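PDB 3E9D: fructose-2,6-bisphosphatase TIGAR B from Danio rerio, which probably hydrolyses fructose 2,6-bisphosphate, and also fructose 1,6-bisphosphate, thereby restraining glycolysis and diverting sugar into the pentose phosphate pathway. Local coordinates for residues Q210-I224 and R238-L250. Sequence-based numbering, arbitrary orientation.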
loop_
_atom_site.group_PDB
_atom_site.type_symbol
_atom_site.label_atom_id
_atom_site.label_comp_id
_atom_site.label_asym_id
_atom_site.label_seq_id
_atom_site.Cartn_x
_atom_site.Cartn_y
_atom_site.Cartn_z
ATOM N N GLN A 210 -15.641 -1.931 4.173
ATOM C CA GLN A 210 -14.464 -2.719 3.836
ATOM C C GLN A 210 -13.379 -1.847 3.209
ATOM O O GLN A 210 -12.212 -1.921 3.611
ATOM C CB GLN A 210 -14.819 -3.902 2.920
ATOM C CG GLN A 210 -13.617 -4.738 2.453
ATOM C CD GLN A 210 -12.915 -5.440 3.603
ATOM O OE1 GLN A 210 -13.491 -5.599 4.678
ATOM N NE2 GLN A 210 -11.660 -5.844 3.393
ATOM N N VAL A 211 -13.755 -1.046 2.212
ATOM C CA VAL A 211 -12.795 -0.151 1.529
ATOM C C VAL A 211 -11.976 0.657 2.537
ATOM O O VAL A 211 -10.764 0.788 2.394
ATOM C CB VAL A 211 -13.512 0.824 0.557
ATOM C CG1 VAL A 211 -12.518 1.796 -0.048
ATOM C CG2 VAL A 211 -14.224 0.041 -0.535
ATOM N N PHE A 212 -12.644 1.197 3.549
ATOM C CA PHE A 212 -12.004 2.099 4.491
ATOM C C PHE A 212 -11.531 1.435 5.807
ATOM O O PHE A 212 -11.135 2.132 6.744
ATOM C CB PHE A 212 -12.938 3.283 4.792
ATOM C CG PHE A 212 -13.253 4.135 3.580
ATOM C CD1 PHE A 212 -12.223 4.693 2.812
ATOM C CD2 PHE A 212 -14.570 4.382 3.209
ATOM C CE1 PHE A 212 -12.499 5.494 1.683
ATOM C CE2 PHE A 212 -14.861 5.172 2.070
ATOM C CZ PHE A 212 -13.828 5.739 1.319
ATOM N N SER A 213 -11.549 0.102 5.861
ATOM C CA SER A 213 -11.155 -0.640 7.073
ATOM C C SER A 213 -9.632 -0.618 7.319
ATOM O O SER A 213 -8.857 -0.316 6.399
ATOM C CB SER A 213 -11.682 -2.088 6.997
ATOM O OG SER A 213 -11.064 -2.780 5.928
ATOM N N PRO A 214 -9.192 -0.904 8.570
ATOM C CA PRO A 214 -7.745 -0.985 8.804
ATOM C C PRO A 214 -7.165 -2.244 8.126
ATOM O O PRO A 214 -7.857 -3.266 8.046
ATOM C CB PRO A 214 -7.618 -1.058 10.331
ATOM C CG PRO A 214 -8.968 -1.499 10.854
ATOM C CD PRO A 214 -10.002 -1.235 9.767
ATOM N N CYS A 215 -5.951 -2.159 7.590
ATOM C CA CYS A 215 -5.349 -3.293 6.879
ATOM C C CYS A 215 -4.688 -4.271 7.845
ATOM O O CYS A 215 -3.907 -3.847 8.711
ATOM C CB CYS A 215 -4.311 -2.825 5.861
ATOM S SG CYS A 215 -3.758 -4.200 4.766
ATOM N N PRO A 216 -4.986 -5.578 7.708
ATOM C CA PRO A 216 -4.295 -6.535 8.599
ATOM C C PRO A 216 -2.851 -6.700 8.174
ATOM O O PRO A 216 -2.483 -6.265 7.085
ATOM C CB PRO A 216 -5.059 -7.849 8.394
ATOM C CG PRO A 216 -5.729 -7.704 7.045
ATOM C CD PRO A 216 -5.991 -6.224 6.845
ATOM N N ASN A 217 -2.038 -7.316 9.029
ATOM C CA ASN A 217 -0.667 -7.665 8.657
ATOM C C ASN A 217 -0.667 -8.550 7.398
ATOM O O ASN A 217 -1.347 -9.585 7.358
ATOM C CB ASN A 217 0.023 -8.402 9.807
ATOM C CG ASN A 217 0.410 -7.489 10.943
ATOM O OD1 ASN A 217 -0.097 -7.635 12.045
ATOM N ND2 ASN A 217 1.336 -6.566 10.695
ATOM N N THR A 218 0.098 -8.139 6.388
ATOM C CA THR A 218 0.115 -8.768 5.049
ATOM C C THR A 218 -1.222 -8.735 4.281
ATOM O O THR A 218 -1.390 -9.460 3.300
ATOM C CB THR A 218 0.756 -10.207 5.016
ATOM O OG1 THR A 218 -0.135 -11.174 5.599
ATOM C CG2 THR A 218 2.087 -10.216 5.749
ATOM N N GLY A 219 -2.148 -7.876 4.710
ATOM C CA GLY A 219 -3.394 -7.664 3.963
ATOM C C GLY A 219 -3.028 -7.048 2.625
ATOM O O GLY A 219 -2.082 -6.237 2.541
ATOM N N ILE A 220 -3.755 -7.450 1.579
ATOM C CA ILE A 220 -3.378 -7.136 0.206
ATOM C C ILE A 220 -4.488 -6.347 -0.490
ATOM O O ILE A 220 -5.657 -6.775 -0.471
ATOM C CB ILE A 220 -3.082 -8.438 -0.622
ATOM C CG1 ILE A 220 -2.055 -9.332 0.099
ATOM C CG2 ILE A 220 -2.598 -8.067 -2.015
ATOM C CD1 ILE A 220 -1.849 -10.703 -0.553
ATOM N N SER A 221 -4.127 -5.197 -1.076
ATOM C CA SER A 221 -5.055 -4.392 -1.876
ATOM C C SER A 221 -4.542 -4.227 -3.298
ATOM O O SER A 221 -3.339 -4.360 -3.548
ATOM C CB SER A 221 -5.265 -2.987 -1.256
ATOM O OG SER A 221 -5.588 -3.097 0.129
ATOM N N ARG A 222 -5.439 -3.896 -4.227
ATOM C CA ARG A 222 -5.049 -3.749 -5.629
ATOM C C ARG A 222 -5.839 -2.642 -6.312
ATOM O O ARG A 222 -7.072 -2.620 -6.212
ATOM C CB ARG A 222 -5.241 -5.065 -6.410
ATOM C CG ARG A 222 -4.642 -5.007 -7.866
ATOM C CD ARG A 222 -4.934 -6.244 -8.748
ATOM N NE ARG A 222 -4.304 -7.533 -8.349
ATOM C CZ ARG A 222 -3.211 -7.603 -7.632
ATOM N NH1 ARG A 222 -2.677 -6.462 -7.281
ATOM N NH2 ARG A 222 -2.652 -8.761 -7.266
ATOM N N PHE A 223 -5.115 -1.745 -6.991
ATOM C CA PHE A 223 -5.698 -0.713 -7.836
ATOM C C PHE A 223 -5.051 -0.821 -9.215
ATOM O O PHE A 223 -3.886 -1.209 -9.327
ATOM C CB PHE A 223 -5.437 0.709 -7.280
ATOM C CG PHE A 223 -6.178 1.011 -6.000
ATOM C CD1 PHE A 223 -7.361 1.744 -6.030
ATOM C CD2 PHE A 223 -5.689 0.567 -4.767
ATOM C CE1 PHE A 223 -8.073 2.021 -4.847
ATOM C CE2 PHE A 223 -6.382 0.847 -3.573
ATOM C CZ PHE A 223 -7.586 1.581 -3.625
ATOM N N ILE A 224 -5.825 -0.491 -10.248
ATOM C CA ILE A 224 -5.307 -0.342 -11.592
ATOM C C ILE A 224 -5.329 1.148 -11.951
ATOM O O ILE A 224 -6.383 1.817 -11.827
ATOM C CB ILE A 224 -6.173 -1.117 -12.629
ATOM C CG1 ILE A 224 -6.523 -2.543 -12.143
ATOM C CG2 ILE A 224 -5.473 -1.128 -14.007
ATOM C CD1 ILE A 224 -5.303 -3.413 -11.783
ATOM N N ARG A 238 -7.724 7.387 -14.901
ATOM C CA ARG A 238 -8.601 6.373 -14.322
ATOM C C ARG A 238 -7.869 5.637 -13.205
ATOM O O ARG A 238 -6.704 5.285 -13.355
ATOM C CB ARG A 238 -9.055 5.394 -15.391
ATOM C CG ARG A 238 -10.010 4.307 -14.881
ATOM C CD ARG A 238 -10.558 3.513 -16.055
ATOM N NE ARG A 238 -11.194 4.416 -17.013
ATOM C CZ ARG A 238 -11.498 4.102 -18.268
ATOM N NH1 ARG A 238 -11.236 2.889 -18.741
ATOM N NH2 ARG A 238 -12.080 5.006 -19.048
ATOM N N ILE A 239 -8.555 5.463 -12.077
ATOM C CA ILE A 239 -8.092 4.627 -10.975
ATOM C C ILE A 239 -9.223 3.626 -10.701
ATOM O O ILE A 239 -10.375 4.020 -10.456
ATOM C CB ILE A 239 -7.759 5.476 -9.721
ATOM C CG1 ILE A 239 -6.715 6.557 -10.081
ATOM C CG2 ILE A 239 -7.286 4.578 -8.563
ATOM C CD1 ILE A 239 -6.491 7.607 -9.011
ATOM N N GLN A 240 -8.914 2.339 -10.791
ATOM C CA GLN A 240 -9.910 1.301 -10.559
ATOM C C GLN A 240 -9.510 0.501 -9.330
ATOM O O GLN A 240 -8.460 -0.153 -9.321
ATOM C CB GLN A 240 -10.045 0.371 -11.779
ATOM C CG GLN A 240 -10.904 -0.910 -11.534
ATOM C CD GLN A 240 -12.412 -0.650 -11.599
ATOM O OE1 GLN A 240 -12.900 -0.062 -12.558
ATOM N NE2 GLN A 240 -13.152 -1.090 -10.575
ATOM N N GLY A 241 -10.348 0.546 -8.297
ATOM C CA GLY A 241 -10.169 -0.337 -7.158
ATOM C C GLY A 241 -10.528 -1.757 -7.559
ATOM O O GLY A 241 -11.488 -1.970 -8.284
ATOM N N VAL A 242 -9.741 -2.733 -7.124
ATOM C CA VAL A 242 -10.059 -4.149 -7.422
ATOM C C VAL A 242 -10.450 -4.888 -6.139
ATOM O O VAL A 242 -11.538 -5.450 -6.056
ATOM C CB VAL A 242 -8.899 -4.864 -8.173
ATOM C CG1 VAL A 242 -9.256 -6.307 -8.550
ATOM C CG2 VAL A 242 -8.478 -4.058 -9.436
ATOM N N PHE A 243 -9.570 -4.876 -5.140
ATOM C CA PHE A 243 -9.879 -5.436 -3.824
ATOM C C PHE A 243 -9.077 -4.689 -2.762
ATOM O O PHE A 243 -8.040 -4.065 -3.075
ATOM C CB PHE A 243 -9.681 -6.970 -3.762
ATOM C CG PHE A 243 -8.295 -7.458 -4.210
ATOM C CD1 PHE A 243 -7.216 -7.440 -3.325
ATOM C CD2 PHE A 243 -8.100 -7.963 -5.500
ATOM C CE1 PHE A 243 -5.944 -7.921 -3.705
ATOM C CE2 PHE A 243 -6.830 -8.449 -5.915
ATOM C CZ PHE A 243 -5.753 -8.426 -5.016
ATOM N N ILE A 244 -9.580 -4.712 -1.527
ATOM C CA ILE A 244 -8.982 -3.955 -0.425
ATOM C C ILE A 244 -8.844 -4.856 0.795
ATOM O O ILE A 244 -9.801 -5.547 1.180
ATOM C CB ILE A 244 -9.842 -2.712 -0.012
ATOM C CG1 ILE A 244 -10.167 -1.793 -1.200
ATOM C CG2 ILE A 244 -9.180 -1.913 1.149
ATOM C CD1 ILE A 244 -9.003 -1.000 -1.706
ATOM N N ASN A 245 -7.654 -4.838 1.393
ATOM C CA ASN A 245 -7.347 -5.567 2.641
ATOM C C ASN A 245 -7.681 -7.060 2.602
ATOM O O ASN A 245 -8.168 -7.632 3.584
ATOM C CB ASN A 245 -8.029 -4.894 3.832
ATOM C CG ASN A 245 -7.538 -3.477 4.059
ATOM O OD1 ASN A 245 -6.506 -3.068 3.518
ATOM N ND2 ASN A 245 -8.267 -2.724 4.880
ATOM N N ARG A 246 -7.426 -7.683 1.452
ATOM C CA ARG A 246 -7.667 -9.107 1.277
ATOM C C ARG A 246 -6.665 -9.936 2.114
ATOM O O ARG A 246 -5.476 -9.650 2.133
ATOM C CB ARG A 246 -7.575 -9.472 -0.208
ATOM C CG ARG A 246 -7.755 -10.957 -0.483
ATOM C CD ARG A 246 -7.687 -11.275 -1.963
ATOM N NE ARG A 246 -8.841 -10.774 -2.715
ATOM C CZ ARG A 246 -9.030 -10.998 -4.014
ATOM N NH1 ARG A 246 -8.142 -11.730 -4.705
ATOM N NH2 ARG A 246 -10.121 -10.522 -4.623
ATOM N N LYS A 247 -7.162 -10.976 2.772
ATOM C CA LYS A 247 -6.321 -11.794 3.638
ATOM C C LYS A 247 -6.694 -13.276 3.509
ATOM O O LYS A 247 -6.600 -14.035 4.474
ATOM C CB LYS A 247 -6.410 -11.287 5.083
ATOM C CG LYS A 247 -7.850 -11.178 5.610
ATOM C CD LYS A 247 -7.923 -11.010 7.133
ATOM C CE LYS A 247 -7.053 -12.041 7.864
ATOM N NZ LYS A 247 -7.374 -12.169 9.333
ATOM N N ASP A 248 -7.094 -13.678 2.301
ATOM C CA ASP A 248 -7.428 -15.075 2.002
ATOM C C ASP A 248 -6.245 -15.993 2.295
ATOM O O ASP A 248 -6.428 -17.120 2.784
ATOM C CB ASP A 248 -7.856 -15.235 0.540
ATOM C CG ASP A 248 -9.142 -14.467 0.202
ATOM O OD1 ASP A 248 -9.863 -14.080 1.136
ATOM O OD2 ASP A 248 -9.437 -14.253 -1.004
ATOM N N HIS A 249 -5.033 -15.505 2.011
ATOM C CA HIS A 249 -3.796 -16.260 2.279
ATOM C C HIS A 249 -3.558 -16.531 3.771
ATOM O O HIS A 249 -2.738 -17.371 4.125
ATOM C CB HIS A 249 -2.583 -15.530 1.706
ATOM C CG HIS A 249 -2.324 -14.198 2.350
ATOM N ND1 HIS A 249 -3.038 -13.067 2.017
ATOM C CD2 HIS A 249 -1.431 -13.815 3.295
ATOM C CE1 HIS A 249 -2.603 -12.044 2.734
ATOM N NE2 HIS A 249 -1.627 -12.469 3.521
ATOM N N LEU A 250 -4.228 -15.797 4.651
ATOM C CA LEU A 250 -4.110 -16.086 6.066
ATOM C C LEU A 250 -5.220 -17.058 6.492
ATOM O O LEU A 250 -5.180 -17.562 7.618
ATOM C CB LEU A 250 -4.103 -14.805 6.904
ATOM C CG LEU A 250 -2.996 -13.764 6.597
ATOM C CD1 LEU A 250 -3.134 -12.579 7.511
ATOM C CD2 LEU A 250 -1.584 -14.373 6.718
HETATM O O HOH W 1 -9.816 -7.419 5.517
#
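Ile224 and Gln240 exchange two backbone hydrogen bonds within an antiparallel beta hairpin at the edge of the mixed sheet of this histidine phosphatase, where strand 220-230 lies between 2-10 and the edge strand 233-246. Two bulges interrupt the ladder: Val242 and Phe243 both face Arg222 in a classic bulge, and Asn245 with Arg246 faces Ile220 in a G1 bulge. Side chains pack on both sheet faces. Phe223 CZ meets Ile244 CD1 at 3.5 Å on the side covered by helix 184-197; on the other, Arg222 CB makes a CH-pi contact over one face of the Phe243 ring, 3.8 Å from its centroid, while the Arg246 guanidinium carbon CZ covers the opposite face. Both arginines have further partners: Arg222 NH2 binds Ala167 O, and Arg246 NH2 pairs with Asp169. Polar bonds hold the corner at Ile244 and Asn245 to three elements. With its CG anti to the carbonyl carbon (chi1 -62°), Asn245 directs ND2 into the 212-219 loop, to Ser213 OG at 3.0 Å and to Ser213 O, approached from above the carbonyl plane. Its backbone N gives a nearly straight bond (175°) to Ser221 OG of strand 220-230, and Gln210 NE2, at the end of helix 208-211, donates to Ile244 O. Farther along the loop, Asn217 ND2 binds the backbone of the catalytic His11. At the neighbouring Thr218, OG1 accepts from His249 NE2, in the plane of the imidazole ring, at 2.9 Å.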